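PDB 2C4E: sugar kinase MJ0406 from Methanococcus jannaschii, which catalyses ATP-dependent phosphorylation of nucleosides, most actively inosine, guanosine and cytidine, to their monophosphates, using magnesium or manganese. Local coordinates for residues S91-T96 with A117-K122; V57-L62 with L81-S86; T180-M185 with G252-Y257. All blocks are in the same frame, centred on the assembly; numbering follows the deposited sequence.

Contact 1: residues S91-T96 with A117-K122; sequences SEEEET and AAKHYK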
# COMPACT_ATOMS: atom_id res chain seq x y z
N SER A 91 -11.65 -12.47 -11.48
CA SER A 91 -10.49 -12.41 -12.36
C SER A 91 -9.49 -13.49 -11.99
O SER A 91 -9.27 -13.77 -10.81
CB SER A 91 -9.82 -11.04 -12.27
OG SER A 91 -8.73 -10.95 -13.16
N GLU A 92 -8.88 -14.11 -13.00
CA GLU A 92 -7.82 -15.09 -12.80
C GLU A 92 -6.46 -14.39 -12.68
O GLU A 92 -5.56 -14.89 -12.00
CB GLU A 92 -7.79 -16.09 -13.98
CG GLU A 92 -9.12 -16.77 -14.28
CD GLU A 92 -9.02 -17.81 -15.38
OE1 GLU A 92 -8.75 -17.44 -16.55
OE2 GLU A 92 -9.20 -19.02 -15.08
N GLU A 93 -6.32 -13.24 -13.34
CA GLU A 93 -5.03 -12.57 -13.54
C GLU A 93 -4.75 -11.41 -12.57
O GLU A 93 -3.62 -11.25 -12.09
CB GLU A 93 -4.90 -12.08 -14.99
CG GLU A 93 -6.16 -11.39 -15.55
CD GLU A 93 -5.90 -10.57 -16.81
OE1 GLU A 93 -4.72 -10.26 -17.10
OE2 GLU A 93 -6.87 -10.25 -17.53
N GLU A 94 -5.79 -10.62 -12.30
CA GLU A 94 -5.68 -9.41 -11.50
C GLU A 94 -6.05 -9.73 -10.06
O GLU A 94 -6.86 -10.63 -9.80
CB GLU A 94 -6.62 -8.31 -12.06
CG GLU A 94 -6.49 -8.06 -13.57
CD GLU A 94 -5.07 -7.73 -14.00
OE1 GLU A 94 -4.33 -7.09 -13.21
OE2 GLU A 94 -4.68 -8.12 -15.12
N GLU A 95 -5.49 -8.96 -9.12
CA GLU A 95 -6.01 -8.92 -7.73
C GLU A 95 -7.22 -7.99 -7.54
O GLU A 95 -7.51 -7.14 -8.39
CB GLU A 95 -4.91 -8.47 -6.76
CG GLU A 95 -4.53 -6.99 -6.82
CD GLU A 95 -3.24 -6.70 -6.07
OE1 GLU A 95 -3.25 -6.69 -4.81
OE2 GLU A 95 -2.19 -6.50 -6.72
N THR A 96 -7.91 -8.15 -6.39
CA THR A 96 -9.10 -7.36 -6.01
C THR A 96 -8.72 -5.88 -5.82
O THR A 96 -7.67 -5.61 -5.25
CB THR A 96 -9.67 -7.91 -4.67
OG1 THR A 96 -10.01 -9.30 -4.82
CG2 THR A 96 -11.00 -7.22 -4.26
N ALA A 117 -8.63 -5.64 -10.73
CA ALA A 117 -9.65 -6.38 -11.48
C ALA A 117 -10.76 -5.53 -12.11
O ALA A 117 -11.51 -6.01 -12.96
CB ALA A 117 -10.29 -7.45 -10.58
N ALA A 118 -10.89 -4.28 -11.66
CA ALA A 118 -11.79 -3.32 -12.32
C ALA A 118 -11.44 -3.09 -13.80
O ALA A 118 -12.26 -2.57 -14.56
CB ALA A 118 -11.78 -1.99 -11.56
N LYS A 119 -10.23 -3.48 -14.21
CA LYS A 119 -9.89 -3.44 -15.64
C LYS A 119 -10.87 -4.26 -16.48
O LYS A 119 -11.02 -4.01 -17.68
CB LYS A 119 -8.43 -3.89 -15.88
CG LYS A 119 -8.16 -5.38 -15.66
CD LYS A 119 -8.51 -6.20 -16.89
CE LYS A 119 -7.50 -7.24 -17.20
NZ LYS A 119 -7.72 -7.84 -18.55
N HIS A 120 -11.53 -5.24 -15.86
CA HIS A 120 -12.41 -6.15 -16.59
C HIS A 120 -13.76 -5.54 -16.98
O HIS A 120 -14.41 -6.08 -17.87
CB HIS A 120 -12.64 -7.45 -15.80
CG HIS A 120 -11.44 -8.33 -15.71
ND1 HIS A 120 -10.87 -8.94 -16.82
CD2 HIS A 120 -10.68 -8.70 -14.65
CE1 HIS A 120 -9.83 -9.65 -16.43
NE2 HIS A 120 -9.70 -9.53 -15.13
N TYR A 121 -14.21 -4.46 -16.33
CA TYR A 121 -15.51 -3.87 -16.69
C TYR A 121 -15.62 -3.58 -18.19
O TYR A 121 -16.66 -3.82 -18.78
CB TYR A 121 -15.83 -2.59 -15.91
CG TYR A 121 -16.16 -2.82 -14.45
CD1 TYR A 121 -15.26 -2.44 -13.46
CD2 TYR A 121 -17.34 -3.46 -14.06
CE1 TYR A 121 -15.53 -2.65 -12.13
CE2 TYR A 121 -17.62 -3.67 -12.72
CZ TYR A 121 -16.71 -3.26 -11.76
OH TYR A 121 -16.95 -3.47 -10.43
N LYS A 122 -14.57 -3.06 -18.82
CA LYS A 122 -14.63 -2.75 -20.25
C LYS A 122 -14.78 -3.99 -21.15
O LYS A 122 -15.14 -3.86 -22.32
CB LYS A 122 -13.44 -1.88 -20.68
CG LYS A 122 -12.08 -2.54 -20.60
CD LYS A 122 -10.98 -1.54 -20.98
CE LYS A 122 -9.60 -1.95 -20.48
NZ LYS A 122 -9.60 -2.33 -19.03
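Ser91 turns OG directly away from its own backbone N (chi1 -178°), while His120 keeps its ring beside the backbone N (chi1 -70°). These two torsions bring OG to the ring edge, near the ring plane, where it hydrogen-bonds NE2 at 2.6 Å. From Glu94 N, Ser91 OG accepts a fairly straight bond at 3.1 Å, which forms an ST motif. Glu93 N adds a weak bond to the same oxygen. The hydroxyl is therefore fixed between its own turn and the imidazole. Lys119 folds back so that its CD lies 3.6 Å above the centre of the His120 ring. Its NZ then forms a salt bridge with Glu93 OE2 at 2.8 Å, reaching the oxygen from above the carboxylate plane, 36° out of it. Glu123 forms a second salt bridge with Lys119 NZ and hydrogen-bonds His120 ND1. Glu94 crosses Lys119 at about a right angle, with CG 3.8 Å from Lys119 CG. Beyond this cluster, Ala117 N donates to Glu95 O at 3.0 Å. Glu95 packs on Ala37 of the second subunit. The loop 91-96 leads into strand 98-103, and the 3-10 turn 117-122 follows strand 109-114. Both strands belong to the small four-stranded sheet, so the contact clasps the chain entering and leaving the second lid hairpin, strands 98-103 and 109-114, of a ribokinase-type fold.

Contact 2: residues V57-L62 with L81-S86; sequences VNSELL and LDINIS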
# COMPACT_ATOMS: atom_id res chain seq x y z
N VAL A 57 -33.13 -5.60 3.86
CA VAL A 57 -33.53 -5.56 2.46
C VAL A 57 -32.55 -6.41 1.69
O VAL A 57 -31.34 -6.33 1.93
CB VAL A 57 -33.60 -4.13 1.91
CG1 VAL A 57 -33.82 -4.13 0.39
CG2 VAL A 57 -34.68 -3.35 2.65
N ASN A 58 -33.05 -7.26 0.81
CA ASN A 58 -32.20 -8.19 0.10
C ASN A 58 -31.41 -7.42 -0.92
O ASN A 58 -31.97 -6.60 -1.63
CB ASN A 58 -33.02 -9.29 -0.56
CG ASN A 58 -33.65 -10.22 0.45
OD1 ASN A 58 -33.00 -10.65 1.41
ND2 ASN A 58 -34.92 -10.53 0.27
N SER A 59 -30.10 -7.60 -0.94
CA SER A 59 -29.27 -6.93 -1.92
C SER A 59 -28.47 -7.94 -2.72
O SER A 59 -28.27 -9.09 -2.31
CB SER A 59 -28.33 -5.91 -1.26
OG SER A 59 -27.45 -6.52 -0.35
N GLU A 60 -28.05 -7.50 -3.88
CA GLU A 60 -27.17 -8.28 -4.72
C GLU A 60 -26.07 -7.35 -5.19
O GLU A 60 -26.27 -6.15 -5.30
CB GLU A 60 -27.93 -8.91 -5.90
CG GLU A 60 -28.55 -7.96 -6.92
CD GLU A 60 -29.20 -8.69 -8.09
OE1 GLU A 60 -29.47 -9.90 -7.96
OE2 GLU A 60 -29.46 -8.06 -9.15
N LEU A 61 -24.91 -7.92 -5.47
CA LEU A 61 -23.73 -7.15 -5.79
C LEU A 61 -23.19 -7.53 -7.16
O LEU A 61 -23.11 -8.73 -7.50
CB LEU A 61 -22.70 -7.42 -4.70
CG LEU A 61 -21.43 -6.58 -4.55
CD1 LEU A 61 -21.73 -5.13 -4.29
CD2 LEU A 61 -20.64 -7.16 -3.39
N LEU A 62 -22.84 -6.52 -7.95
CA LEU A 62 -22.18 -6.72 -9.23
C LEU A 62 -20.87 -5.94 -9.18
O LEU A 62 -20.88 -4.71 -9.19
CB LEU A 62 -23.04 -6.24 -10.40
CG LEU A 62 -22.60 -6.74 -11.78
CD1 LEU A 62 -23.69 -6.45 -12.79
CD2 LEU A 62 -21.28 -6.11 -12.23
N LEU A 81 -23.53 -13.14 5.25
CA LEU A 81 -24.55 -12.11 5.34
C LEU A 81 -25.71 -12.34 4.37
O LEU A 81 -26.65 -11.55 4.35
CB LEU A 81 -23.93 -10.73 5.11
CG LEU A 81 -22.98 -10.27 6.22
CD1 LEU A 81 -22.06 -9.17 5.73
CD2 LEU A 81 -23.77 -9.81 7.45
N ASP A 82 -25.64 -13.41 3.56
CA ASP A 82 -26.70 -13.75 2.60
C ASP A 82 -26.85 -12.67 1.52
O ASP A 82 -27.95 -12.36 1.08
CB ASP A 82 -28.04 -13.98 3.32
CG ASP A 82 -28.91 -15.01 2.63
OD1 ASP A 82 -29.19 -14.88 1.42
OD2 ASP A 82 -29.38 -16.01 3.23
N ILE A 83 -25.73 -12.10 1.10
CA ILE A 83 -25.75 -11.13 0.02
C ILE A 83 -25.50 -11.92 -1.26
O ILE A 83 -24.54 -12.66 -1.35
CB ILE A 83 -24.73 -10.00 0.27
CG1 ILE A 83 -25.24 -9.14 1.44
CG2 ILE A 83 -24.58 -9.13 -0.97
CD1 ILE A 83 -24.30 -8.10 1.92
N ASN A 84 -26.40 -11.77 -2.23
CA ASN A 84 -26.34 -12.49 -3.50
C ASN A 84 -25.13 -11.96 -4.27
O ASN A 84 -25.09 -10.80 -4.67
CB ASN A 84 -27.65 -12.25 -4.28
CG ASN A 84 -27.75 -13.04 -5.59
OD1 ASN A 84 -28.86 -13.43 -5.99
ND2 ASN A 84 -26.64 -13.27 -6.25
N ILE A 85 -24.12 -12.81 -4.44
CA ILE A 85 -22.91 -12.43 -5.16
C ILE A 85 -22.75 -13.29 -6.41
O ILE A 85 -21.65 -13.46 -6.91
CB ILE A 85 -21.68 -12.55 -4.24
CG1 ILE A 85 -21.58 -13.96 -3.63
CG2 ILE A 85 -21.75 -11.50 -3.17
CD1 ILE A 85 -20.25 -14.28 -3.02
N SER A 86 -23.88 -13.80 -6.89
CA SER A 86 -23.96 -14.59 -8.13
C SER A 86 -23.47 -13.83 -9.37
O SER A 86 -23.01 -14.45 -10.32
CB SER A 86 -25.39 -15.12 -8.35
OG SER A 86 -26.29 -14.13 -8.83
O HOH W 1 -29.89 -10.61 -0.30
O HOH W 2 -25.05 -10.88 -7.55
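Asn84 O is gripped by the backbone of Leu61 and by a water. Leu61 N donates to Asn84 O at 3.0 Å, almost in line with the carbonyl bond. Water 2 donates to Asn84 O at 2.9 Å. Glu60 CA adds a CH...O contact to Asn84 O at 3.3 Å. The same water donates to Leu61 O and so bridges the two segments. Asn84 N donates to Ser59 O at 3.3 Å. Water 1 also donates to that oxygen, and again to Asp82 O. The two backbone bonds make a single parallel bridge between Glu60 and Asn84. Segment 81-86 thus runs along strand 58-62, an edge strand of the large sheet, on the side turned from strand 7-11. It follows helix 73-80, which ends in a Schellman motif at Asp82, where phi is +64°. This loop adds one parallel bridge to the edge of the large alpha/beta sheet of the ribokinase fold. Asn84 and Glu60 lie side by side, their CB atoms 3.7 Å apart. With CG opposite the backbone N (chi1 -175°), the Asn84 amide sits beside Glu60, and its ND2 donates to Ser86 OG at 2.7 Å. With an alanine here, the Ser86 hydroxyl is likely to lose this donor and Lys7 a weak partner. Ile83 packs against Ser59 OG, which hydrogen-bonds Ala49 O of helix 44-54. Glu60 OE2 hydrogen-bonds Thr9 OG1 on strand 7-11.

Contact 3: residues T180-M185 with G252-Y257; sequences TNFLFM and GFLSAY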
# COMPACT_ATOMS: atom_id res chain seq x y z
N THR A 180 -31.31 8.40 -14.88
CA THR A 180 -31.28 8.28 -13.43
C THR A 180 -32.61 8.70 -12.83
O THR A 180 -33.17 9.71 -13.23
CB THR A 180 -30.17 9.16 -12.84
OG1 THR A 180 -28.89 8.67 -13.24
CG2 THR A 180 -30.12 9.02 -11.33
N ASN A 181 -33.11 7.91 -11.88
CA ASN A 181 -34.28 8.29 -11.08
C ASN A 181 -33.89 9.01 -9.79
O ASN A 181 -34.44 10.07 -9.51
CB ASN A 181 -35.16 7.08 -10.77
CG ASN A 181 -35.75 6.47 -12.01
OD1 ASN A 181 -36.79 6.96 -12.57
ND2 ASN A 181 -35.10 5.45 -12.51
N PHE A 182 -32.96 8.46 -9.01
CA PHE A 182 -32.47 9.09 -7.79
C PHE A 182 -31.02 9.45 -8.02
O PHE A 182 -30.20 8.56 -8.25
CB PHE A 182 -32.48 8.17 -6.57
CG PHE A 182 -33.79 7.47 -6.30
CD1 PHE A 182 -34.01 6.19 -6.80
CD2 PHE A 182 -34.77 8.05 -5.53
CE1 PHE A 182 -35.19 5.52 -6.53
CE2 PHE A 182 -35.97 7.37 -5.24
CZ PHE A 182 -36.17 6.12 -5.75
N LEU A 183 -30.70 10.74 -7.96
CA LEU A 183 -29.36 11.24 -8.13
C LEU A 183 -28.86 11.77 -6.80
O LEU A 183 -29.45 12.70 -6.23
CB LEU A 183 -29.34 12.33 -9.19
CG LEU A 183 -28.02 13.04 -9.46
CD1 LEU A 183 -27.01 12.01 -10.00
CD2 LEU A 183 -28.27 14.15 -10.46
N PHE A 184 -27.80 11.16 -6.30
CA PHE A 184 -27.15 11.57 -5.07
C PHE A 184 -25.83 12.26 -5.39
O PHE A 184 -25.05 11.75 -6.19
CB PHE A 184 -26.83 10.35 -4.19
CG PHE A 184 -28.03 9.61 -3.66
CD1 PHE A 184 -28.59 8.54 -4.38
CD2 PHE A 184 -28.55 9.89 -2.41
CE1 PHE A 184 -29.67 7.82 -3.87
CE2 PHE A 184 -29.62 9.18 -1.91
CZ PHE A 184 -30.18 8.15 -2.63
N MET A 185 -25.56 13.38 -4.75
CA MET A 185 -24.26 14.01 -4.82
C MET A 185 -23.98 14.74 -3.52
O MET A 185 -24.87 15.31 -2.92
CB MET A 185 -24.19 15.02 -5.98
CG MET A 185 -24.01 14.38 -7.36
SD MET A 185 -23.71 15.67 -8.62
CE MET A 185 -25.36 16.13 -8.97
N GLY A 252 -29.36 3.46 3.63
CA GLY A 252 -30.55 3.72 4.42
C GLY A 252 -31.68 4.29 3.59
O GLY A 252 -32.83 3.85 3.70
N PHE A 253 -31.34 5.27 2.74
CA PHE A 253 -32.33 5.95 1.91
C PHE A 253 -33.03 4.96 0.98
O PHE A 253 -34.24 4.93 0.89
CB PHE A 253 -31.64 7.03 1.09
CG PHE A 253 -32.57 7.97 0.39
CD1 PHE A 253 -32.75 9.25 0.88
CD2 PHE A 253 -33.24 7.59 -0.76
CE1 PHE A 253 -33.62 10.12 0.25
CE2 PHE A 253 -34.11 8.47 -1.39
CZ PHE A 253 -34.28 9.75 -0.87
N LEU A 254 -32.24 4.18 0.27
CA LEU A 254 -32.77 3.22 -0.70
C LEU A 254 -33.50 2.06 -0.03
O LEU A 254 -34.50 1.57 -0.54
CB LEU A 254 -31.63 2.69 -1.56
CG LEU A 254 -30.94 3.75 -2.41
CD1 LEU A 254 -29.73 3.15 -3.10
CD2 LEU A 254 -31.90 4.32 -3.44
N SER A 255 -33.03 1.64 1.14
CA SER A 255 -33.71 0.59 1.89
C SER A 255 -35.11 1.04 2.33
O SER A 255 -36.09 0.31 2.20
CB SER A 255 -32.90 0.16 3.12
OG SER A 255 -31.68 -0.48 2.73
N ALA A 256 -35.17 2.27 2.85
CA ALA A 256 -36.43 2.88 3.24
C ALA A 256 -37.34 3.02 2.04
O ALA A 256 -38.55 2.79 2.14
CB ALA A 256 -36.19 4.22 3.87
N TYR A 257 -36.77 3.36 0.89
CA TYR A 257 -37.60 3.50 -0.28
C TYR A 257 -38.26 2.18 -0.67
O TYR A 257 -39.49 2.13 -0.91
CB TYR A 257 -36.82 4.10 -1.46
CG TYR A 257 -37.75 4.43 -2.58
CD1 TYR A 257 -38.39 5.65 -2.62
CD2 TYR A 257 -38.02 3.51 -3.58
CE1 TYR A 257 -39.28 5.96 -3.65
CE2 TYR A 257 -38.89 3.81 -4.60
CZ TYR A 257 -39.52 5.03 -4.63
OH TYR A 257 -40.40 5.34 -5.65
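Phe182 drives the CZ corner of its ring into the face of Tyr257, and Phe184 does much the same to Phe253. Both are T-shaped pairs. In the first, the ring centroids are 4.8 Å apart and the planes stand at 74°. Phe182 CZ lies 3.5 Å above the centre of the tyrosine ring. In the second, the centroids are 5.2 Å apart and the planes are almost perpendicular, at 88°. Here the CE2-CZ edge of Phe184 meets the face of Phe253 toward its rim, with Phe184 CZ 3.6 Å from Phe253 CD2. Leu254 CD2 touches both strand rings. This CD2 of Leu254 lies at the edge of Phe184, 4.2 Å from its CE1, and 4.4 Å from Phe182 CD1. No hydrogen bond crosses this layer. Phe253 and Tyr257 are one helical turn apart, and each extends its ring opposite the backbone N (chi1 -169° for Phe253), which carries both rings toward the strand. Strand 182-185 and helix 252-257 run nearly antiparallel, with axes 11.8 Å apart. This is a helix packed on the large central sheet of the ribokinase fold. Strands 156-159 and 210-214 flank the strand, and Ile212 touches both Phe184 and Phe253. Cys266 of helix 263-277 touches both Phe253 and Tyr257. Helix 245-258 also carries Asp247, the probable proton acceptor, and Arg250, the probable transition-state stabiliser. The Phe184 side chain lies about 4 Å from that of Arg250.

Overall arrangement
From the N terminus, contact 2 comes first. It closes the loop that leaves strand 58-62, passes through helix 73-80 and returns at 81-86. Contact 1 follows directly and closes the excursion through lid strands 98-103 and 109-114. Contact 3 comes last and spans the longest stretch, from strand 182-186 to helix 245-258. The three are in series, so none nests in or crosses another. Contacts 2 and 3 both reach the large sheet and touch where Val57 CG2 packs 4.0 Å from Ser255 O. Contact 1 lies at the lid connection, its centre about 28 Å from that of contact 3, on the opposite side of the chain's centre.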